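Local coordinates for UPF0270 protein PA3463 (Pseudomonas aeruginosa, PDB 1Y0N) that is of unknown function; it is a small UPF0270-family protein in which two helices pack beside an antiparallel sheet, at residues 15-24 with 36-47. Numbering follows the deposited sequence.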
ATOM      1  N   LEU A  15      -3.061   5.222  -6.649  1.00 38.99           N
ATOM      2  CA  LEU A  15      -3.165   3.845  -6.098  1.00 38.62           C
ATOM      3  C   LEU A  15      -2.586   2.778  -7.053  1.00 38.07           C
ATOM      4  O   LEU A  15      -1.917   1.845  -6.619  1.00 35.77           O
ATOM      5  CB  LEU A  15      -4.597   3.467  -5.678  1.00 36.63           C
ATOM      6  CG  LEU A  15      -4.821   2.056  -5.084  1.00 37.38           C
ATOM      7  CD1 LEU A  15      -3.845   1.681  -3.934  1.00 36.14           C
ATOM      8  CD2 LEU A  15      -6.222   1.896  -4.568  1.00 36.20           C
ATOM      9  N   ASN A  16      -2.834   2.935  -8.358  1.00 38.85           N
ATOM     10  CA  ASN A  16      -2.352   1.944  -9.359  1.00 38.58           C
ATOM     11  C   ASN A  16      -0.879   1.900  -9.427  1.00 36.15           C
ATOM     12  O   ASN A  16      -0.303   0.813  -9.482  1.00 34.63           O
ATOM     13  CB  ASN A  16      -2.940   2.183 -10.767  1.00 40.71           C
ATOM     14  CG  ASN A  16      -4.445   2.019 -10.788  1.00 44.86           C
ATOM     15  OD1 ASN A  16      -4.999   1.271  -9.979  1.00 51.50           O
ATOM     16  ND2 ASN A  16      -5.126   2.757 -11.693  1.00 48.74           N
ATOM     17  N   ASN A  17      -0.276   3.094  -9.412  1.00 35.72           N
ATOM     18  CA  ASN A  17       1.162   3.277  -9.385  1.00 35.82           C
ATOM     19  C   ASN A  17       1.769   2.677  -8.093  1.00 34.38           C
ATOM     20  O   ASN A  17       2.785   2.016  -8.148  1.00 35.29           O
ATOM     21  CB  ASN A  17       1.561   4.786  -9.466  1.00 37.68           C
ATOM     22  CG  ASN A  17       1.210   5.465 -10.821  1.00 44.73           C
ATOM     23  OD1 ASN A  17       1.187   4.829 -11.865  1.00 48.79           O
ATOM     24  ND2 ASN A  17       0.956   6.779 -10.777  1.00 45.22           N
ATOM     25  N   LEU A  18       1.159   2.943  -6.941  1.00 33.84           N
ATOM     26  CA  LEU A  18       1.613   2.312  -5.654  1.00 32.66           C
ATOM     27  C   LEU A  18       1.539   0.750  -5.728  1.00 31.04           C
ATOM     28  O   LEU A  18       2.436   0.059  -5.246  1.00 30.35           O
ATOM     29  CB  LEU A  18       0.746   2.809  -4.457  1.00 31.79           C
ATOM     30  CG  LEU A  18       0.651   4.300  -4.017  1.00 34.46           C
ATOM     31  CD1 LEU A  18      -0.135   4.473  -2.723  1.00 34.59           C
ATOM     32  CD2 LEU A  18       1.979   4.890  -3.782  1.00 34.76           C
ATOM     33  N   LEU A  19       0.456   0.221  -6.318  1.00 30.83           N
ATOM     34  CA  LEU A  19       0.286  -1.240  -6.441  1.00 31.33           C
ATOM     35  C   LEU A  19       1.359  -1.848  -7.325  1.00 30.93           C
ATOM     36  O   LEU A  19       1.966  -2.841  -6.966  1.00 32.01           O
ATOM     37  CB  LEU A  19      -1.120  -1.598  -6.971  1.00 31.42           C
ATOM     38  CG  LEU A  19      -2.232  -1.468  -5.932  1.00 31.24           C
ATOM     39  CD1 LEU A  19      -3.573  -1.382  -6.671  1.00 33.89           C
ATOM     40  CD2 LEU A  19      -2.220  -2.642  -4.966  1.00 31.78           C
ATOM     41  N   GLU A  20       1.605  -1.217  -8.484  1.00 32.10           N
ATOM     42  CA  GLU A  20       2.659  -1.626  -9.406  1.00 33.05           C
ATOM     43  C   GLU A  20       4.034  -1.550  -8.767  1.00 33.52           C
ATOM     44  O   GLU A  20       4.802  -2.532  -8.857  1.00 35.19           O
ATOM     45  CB  GLU A  20       2.550  -0.829 -10.738  1.00 34.14           C
ATOM     46  CG  GLU A  20       3.717  -1.038 -11.643  1.00 40.91           C
ATOM     47  CD  GLU A  20       3.419  -0.697 -13.112  1.00 48.35           C
ATOM     48  OE1 GLU A  20       2.303  -0.143 -13.428  1.00 47.69           O
ATOM     49  OE2 GLU A  20       4.343  -1.019 -13.921  1.00 52.37           O
ATOM     50  N   ASP A  21       4.342  -0.442  -8.067  1.00 33.18           N
ATOM     51  CA  ASP A  21       5.612  -0.343  -7.309  1.00 33.93           C
ATOM     52  C   ASP A  21       5.767  -1.517  -6.367  1.00 32.53           C
ATOM     53  O   ASP A  21       6.801  -2.172  -6.334  1.00 34.24           O
ATOM     54  CB  ASP A  21       5.696   0.959  -6.485  1.00 34.09           C
ATOM     55  CG  ASP A  21       5.860   2.200  -7.376  1.00 39.03           C
ATOM     56  OD1 ASP A  21       6.116   2.025  -8.579  1.00 37.89           O
ATOM     57  OD2 ASP A  21       5.689   3.336  -6.870  1.00 45.36           O
ATOM     58  N   PHE A  22       4.718  -1.812  -5.622  1.00 32.52           N
ATOM     59  CA  PHE A  22       4.775  -2.834  -4.544  1.00 30.26           C
ATOM     60  C   PHE A  22       5.074  -4.184  -5.130  1.00 31.35           C
ATOM     61  O   PHE A  22       5.963  -4.886  -4.657  1.00 31.97           O
ATOM     62  CB  PHE A  22       3.448  -2.793  -3.760  1.00 31.73           C
ATOM     63  CG  PHE A  22       3.304  -3.879  -2.741  1.00 33.15           C
ATOM     64  CD1 PHE A  22       4.017  -3.841  -1.555  1.00 34.91           C
ATOM     65  CD2 PHE A  22       2.464  -4.966  -2.998  1.00 35.32           C
ATOM     66  CE1 PHE A  22       3.899  -4.877  -0.599  1.00 36.20           C
ATOM     67  CE2 PHE A  22       2.293  -5.994  -2.043  1.00 36.24           C
ATOM     68  CZ  PHE A  22       3.034  -5.965  -0.862  1.00 38.46           C
ATOM     69  N   VAL A  23       4.351  -4.577  -6.158  1.00 34.15           N
ATOM     70  CA  VAL A  23       4.515  -5.939  -6.690  1.00 36.86           C
ATOM     71  C   VAL A  23       5.792  -6.112  -7.522  1.00 40.46           C
ATOM     72  O   VAL A  23       6.177  -7.234  -7.863  1.00 40.94           O
ATOM     73  CB  VAL A  23       3.235  -6.490  -7.446  1.00 36.79           C
ATOM     74  CG1 VAL A  23       2.024  -6.370  -6.574  1.00 33.50           C
ATOM     75  CG2 VAL A  23       2.971  -5.748  -8.785  1.00 37.03           C
ATOM     76  N   THR A  24       6.477  -5.008  -7.810  1.00 42.46           N
ATOM     77  CA  THR A  24       7.783  -5.139  -8.401  1.00 45.21           C
ATOM     78  C   THR A  24       8.906  -4.744  -7.449  1.00 47.18           C
ATOM     79  O   THR A  24      10.053  -4.751  -7.852  1.00 47.49           O
ATOM     80  CB  THR A  24       7.900  -4.392  -9.731  1.00 44.95           C
ATOM     81  OG1 THR A  24       7.538  -3.028  -9.553  1.00 45.91           O
ATOM     82  CG2 THR A  24       6.974  -5.020 -10.795  1.00 46.15           C
ATOM     83  N   LEU A  36       1.901  -9.156 -14.450  1.00 40.38           N
ATOM     84  CA  LEU A  36       1.792  -7.957 -13.611  1.00 40.56           C
ATOM     85  C   LEU A  36       0.406  -7.716 -13.053  1.00 39.19           C
ATOM     86  O   LEU A  36       0.249  -7.443 -11.854  1.00 36.51           O
ATOM     87  CB  LEU A  36       2.148  -6.700 -14.391  1.00 41.18           C
ATOM     88  CG  LEU A  36       2.352  -5.456 -13.521  1.00 41.12           C
ATOM     89  CD1 LEU A  36       3.423  -5.696 -12.398  1.00 45.81           C
ATOM     90  CD2 LEU A  36       2.777  -4.226 -14.398  1.00 44.23           C
ATOM     91  N   ASP A  37      -0.567  -7.734 -13.950  1.00 37.33           N
ATOM     92  CA  ASP A  37      -1.924  -7.455 -13.613  1.00 39.10           C
ATOM     93  C   ASP A  37      -2.525  -8.436 -12.563  1.00 36.55           C
ATOM     94  O   ASP A  37      -3.280  -8.009 -11.711  1.00 36.32           O
ATOM     95  CB  ASP A  37      -2.771  -7.361 -14.901  1.00 41.30           C
ATOM     96  CG  ASP A  37      -4.202  -7.707 -14.674  1.00 47.20           C
ATOM     97  OD1 ASP A  37      -4.560  -8.904 -14.905  1.00 55.91           O
ATOM     98  OD2 ASP A  37      -4.976  -6.815 -14.246  1.00 54.44           O
ATOM     99  N   VAL A  38      -2.188  -9.724 -12.669  1.00 35.55           N
ATOM    100  CA  VAL A  38      -2.552 -10.720 -11.686  1.00 35.61           C
ATOM    101  C   VAL A  38      -1.924 -10.394 -10.286  1.00 34.80           C
ATOM    102  O   VAL A  38      -2.571 -10.492  -9.230  1.00 33.91           O
ATOM    103  CB  VAL A  38      -2.119 -12.131 -12.152  1.00 35.14           C
ATOM    104  CG1 VAL A  38      -2.142 -13.087 -11.050  1.00 36.85           C
ATOM    105  CG2 VAL A  38      -2.973 -12.599 -13.362  1.00 37.87           C
ATOM    106  N   ARG A  39      -0.657 -10.070 -10.303  1.00 32.93           N
ATOM    107  CA  ARG A  39       0.031  -9.703  -9.069  1.00 33.46           C
ATOM    108  C   ARG A  39      -0.589  -8.463  -8.447  1.00 31.14           C
ATOM    109  O   ARG A  39      -0.734  -8.405  -7.243  1.00 29.88           O
ATOM    110  CB  ARG A  39       1.521  -9.524  -9.364  1.00 34.72           C
ATOM    111  CG  ARG A  39       2.298 -10.846  -9.473  1.00 40.25           C
ATOM    112  CD  ARG A  39       3.780 -10.526  -9.664  1.00 49.56           C
ATOM    113  NE  ARG A  39       3.962 -10.045 -11.022  1.00 52.94           N
ATOM    114  CZ  ARG A  39       4.989  -9.337 -11.484  1.00 56.15           C
ATOM    115  NH1 ARG A  39       5.993  -8.947 -10.712  1.00 57.52           N
ATOM    116  NH2 ARG A  39       4.998  -9.001 -12.763  1.00 59.42           N
ATOM    117  N   VAL A  40      -0.972  -7.483  -9.277  1.00 28.93           N
ATOM    118  CA  VAL A  40      -1.617  -6.271  -8.821  1.00 30.43           C
ATOM    119  C   VAL A  40      -2.977  -6.625  -8.193  1.00 31.26           C
ATOM    120  O   VAL A  40      -3.344  -6.076  -7.147  1.00 29.98           O
ATOM    121  CB  VAL A  40      -1.741  -5.168  -9.977  1.00 30.12           C
ATOM    122  CG1 VAL A  40      -2.686  -4.002  -9.592  1.00 30.43           C
ATOM    123  CG2 VAL A  40      -0.320  -4.584 -10.364  1.00 31.03           C
ATOM    124  N   GLU A  41      -3.735  -7.526  -8.844  1.00 31.43           N
ATOM    125  CA  GLU A  41      -5.039  -7.904  -8.288  1.00 32.17           C
ATOM    126  C   GLU A  41      -4.889  -8.637  -6.938  1.00 29.66           C
ATOM    127  O   GLU A  41      -5.731  -8.461  -6.060  1.00 29.41           O
ATOM    128  CB  GLU A  41      -5.854  -8.787  -9.278  1.00 31.70           C
ATOM    129  CG  GLU A  41      -6.533  -8.067 -10.376  1.00 38.58           C
ATOM    130  CD  GLU A  41      -7.677  -7.152  -9.881  1.00 47.44           C
ATOM    131  OE1 GLU A  41      -8.354  -7.422  -8.831  1.00 44.74           O
ATOM    132  OE2 GLU A  41      -7.861  -6.129 -10.563  1.00 52.04           O
ATOM    133  N   ARG A  42      -3.868  -9.461  -6.814  1.00 29.43           N
ATOM    134  CA  ARG A  42      -3.575 -10.122  -5.559  1.00 30.40           C
ATOM    135  C   ARG A  42      -3.266  -9.058  -4.499  1.00 29.56           C
ATOM    136  O   ARG A  42      -3.685  -9.159  -3.358  1.00 27.87           O
ATOM    137  CB  ARG A  42      -2.374 -11.043  -5.641  1.00 30.55           C
ATOM    138  CG  ARG A  42      -2.522 -12.300  -6.461  1.00 33.09           C
ATOM    139  CD  ARG A  42      -1.236 -13.056  -6.392  1.00 33.33           C
ATOM    140  NE  ARG A  42      -1.395 -14.295  -7.152  1.00 38.60           N
ATOM    141  CZ  ARG A  42      -0.388 -15.015  -7.619  1.00 41.55           C
ATOM    142  NH1 ARG A  42       0.864 -14.613  -7.408  1.00 40.76           N
ATOM    143  NH2 ARG A  42      -0.617 -16.137  -8.289  1.00 38.90           N
ATOM    144  N   ALA A  43      -2.533  -8.013  -4.882  1.00 29.33           N
ATOM    145  CA  ALA A  43      -2.217  -6.929  -3.919  1.00 28.35           C
ATOM    146  C   ALA A  43      -3.473  -6.088  -3.512  1.00 28.53           C
ATOM    147  O   ALA A  43      -3.602  -5.610  -2.377  1.00 27.35           O
ATOM    148  CB  ALA A  43      -1.077  -6.056  -4.503  1.00 29.82           C
ATOM    149  N   ARG A  44      -4.385  -5.875  -4.455  1.00 30.07           N
ATOM    150  CA  ARG A  44      -5.614  -5.170  -4.196  1.00 32.50           C
ATOM    151  C   ARG A  44      -6.489  -5.945  -3.195  1.00 31.12           C
ATOM    152  O   ARG A  44      -7.185  -5.331  -2.406  1.00 31.14           O
ATOM    153  CB  ARG A  44      -6.480  -4.999  -5.450  1.00 30.80           C
ATOM    154  CG  ARG A  44      -6.093  -3.951  -6.425  1.00 36.32           C
ATOM    155  CD  ARG A  44      -7.189  -3.747  -7.559  1.00 34.91           C
ATOM    156  NE  ARG A  44      -6.582  -2.956  -8.610  1.00 43.29           N
ATOM    157  CZ  ARG A  44      -6.457  -1.632  -8.583  1.00 45.00           C
ATOM    158  NH1 ARG A  44      -6.907  -0.924  -7.539  1.00 37.85           N
ATOM    159  NH2 ARG A  44      -5.847  -1.021  -9.606  1.00 46.81           N
ATOM    160  N   HIS A  45      -6.521  -7.258  -3.345  1.00 30.52           N
ATOM    161  CA  HIS A  45      -7.242  -8.138  -2.398  1.00 31.68           C
ATOM    162  C   HIS A  45      -6.614  -8.021  -1.000  1.00 30.01           C
ATOM    163  O   HIS A  45      -7.332  -7.941   0.001  1.00 30.12           O
ATOM    164  CB  HIS A  45      -7.168  -9.570  -2.873  1.00 30.48           C
ATOM    165  CG  HIS A  45      -8.069 -10.506  -2.127  1.00 34.99           C
ATOM    166  ND1 HIS A  45      -9.433 -10.374  -2.116  1.00 36.43           N
ATOM    167  CD2 HIS A  45      -7.787 -11.616  -1.400  1.00 36.99           C
ATOM    168  CE1 HIS A  45      -9.962 -11.358  -1.410  1.00 38.75           C
ATOM    169  NE2 HIS A  45      -8.983 -12.110  -0.945  1.00 37.88           N
ATOM    170  N   ALA A  46      -5.284  -8.045  -0.960  1.00 29.16           N
ATOM    171  CA  ALA A  46      -4.504  -7.910   0.281  1.00 28.16           C
ATOM    172  C   ALA A  46      -4.857  -6.556   0.942  1.00 29.24           C
ATOM    173  O   ALA A  46      -5.049  -6.493   2.174  1.00 26.83           O
ATOM    174  CB  ALA A  46      -3.029  -8.007  -0.002  1.00 28.02           C
ATOM    175  N   LEU A  47      -5.033  -5.486   0.123  1.00 29.03           N
ATOM    176  CA  LEU A  47      -5.462  -4.167   0.680  1.00 28.44           C
ATOM    177  C   LEU A  47      -6.878  -4.231   1.243  1.00 29.01           C
ATOM    178  O   LEU A  47      -7.171  -3.709   2.392  1.00 26.63           O
ATOM    179  CB  LEU A  47      -5.417  -3.051  -0.400  1.00 29.57           C
ATOM    180  CG  LEU A  47      -4.047  -2.516  -0.808  1.00 31.12           C
ATOM    181  CD1 LEU A  47      -4.363  -1.683  -2.055  1.00 29.62           C
ATOM    182  CD2 LEU A  47      -3.539  -1.652   0.387  1.00 28.62           C
TER
HETATM  183  O   HOH W   1      -7.069   2.055  -8.275  1.00 49.46           O
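Leu-19 and Val-40 mark the close approach of two helices, 15-24 and 36-47; the axes of these segments come within 9.2 Å, with N-to-C directions at 107°. Leu-19 packs as a knob into a hole formed by Val-40, Ala-43, Arg-44 and Leu-47. Its two methyls do different work. Leu-19 CD2 lies 3.6 Å from Ala-43 CB and also meets Leu-47 CD1. Leu-19 CD1 sits over the centre of one face of the Arg-44 guanidinium, 3.4 Å above its plane. The straight Arg-44 chain carries this group across the leucine to Asn-16. There Arg-44 NH2 is modelled as donating a hydrogen bond to Asn-16 OD1; at 2.5 Å it is too short to be taken literally, and its length is doubtful. The amide and guanidinium planes are nearly perpendicular (81°). A water donates to the same Asn-16 OD1 and accepts from Arg-44 NH1, giving the pair a second link.

This knobs-into-holes packing joins the two helices of the fold. Phe-22 and Leu-47 also reach the antiparallel sheet, at strands 63-67 and 52-56 respectively. One turn after Leu-19, Val-23 fills the next hole, among Leu-36, Arg-39, Val-40 and Ala-43. Its chi1 of -53° splits the two methyls between neighbours: Val-23 CG1 turns to Ala-43 CB at 3.7 Å, and Val-23 CG2 to Leu-36 CD1 at 3.6 Å. The other Leu-36 methyl, CD2, rests against the Glu-20 carboxylate, and the two side chains lie nearly at right angles.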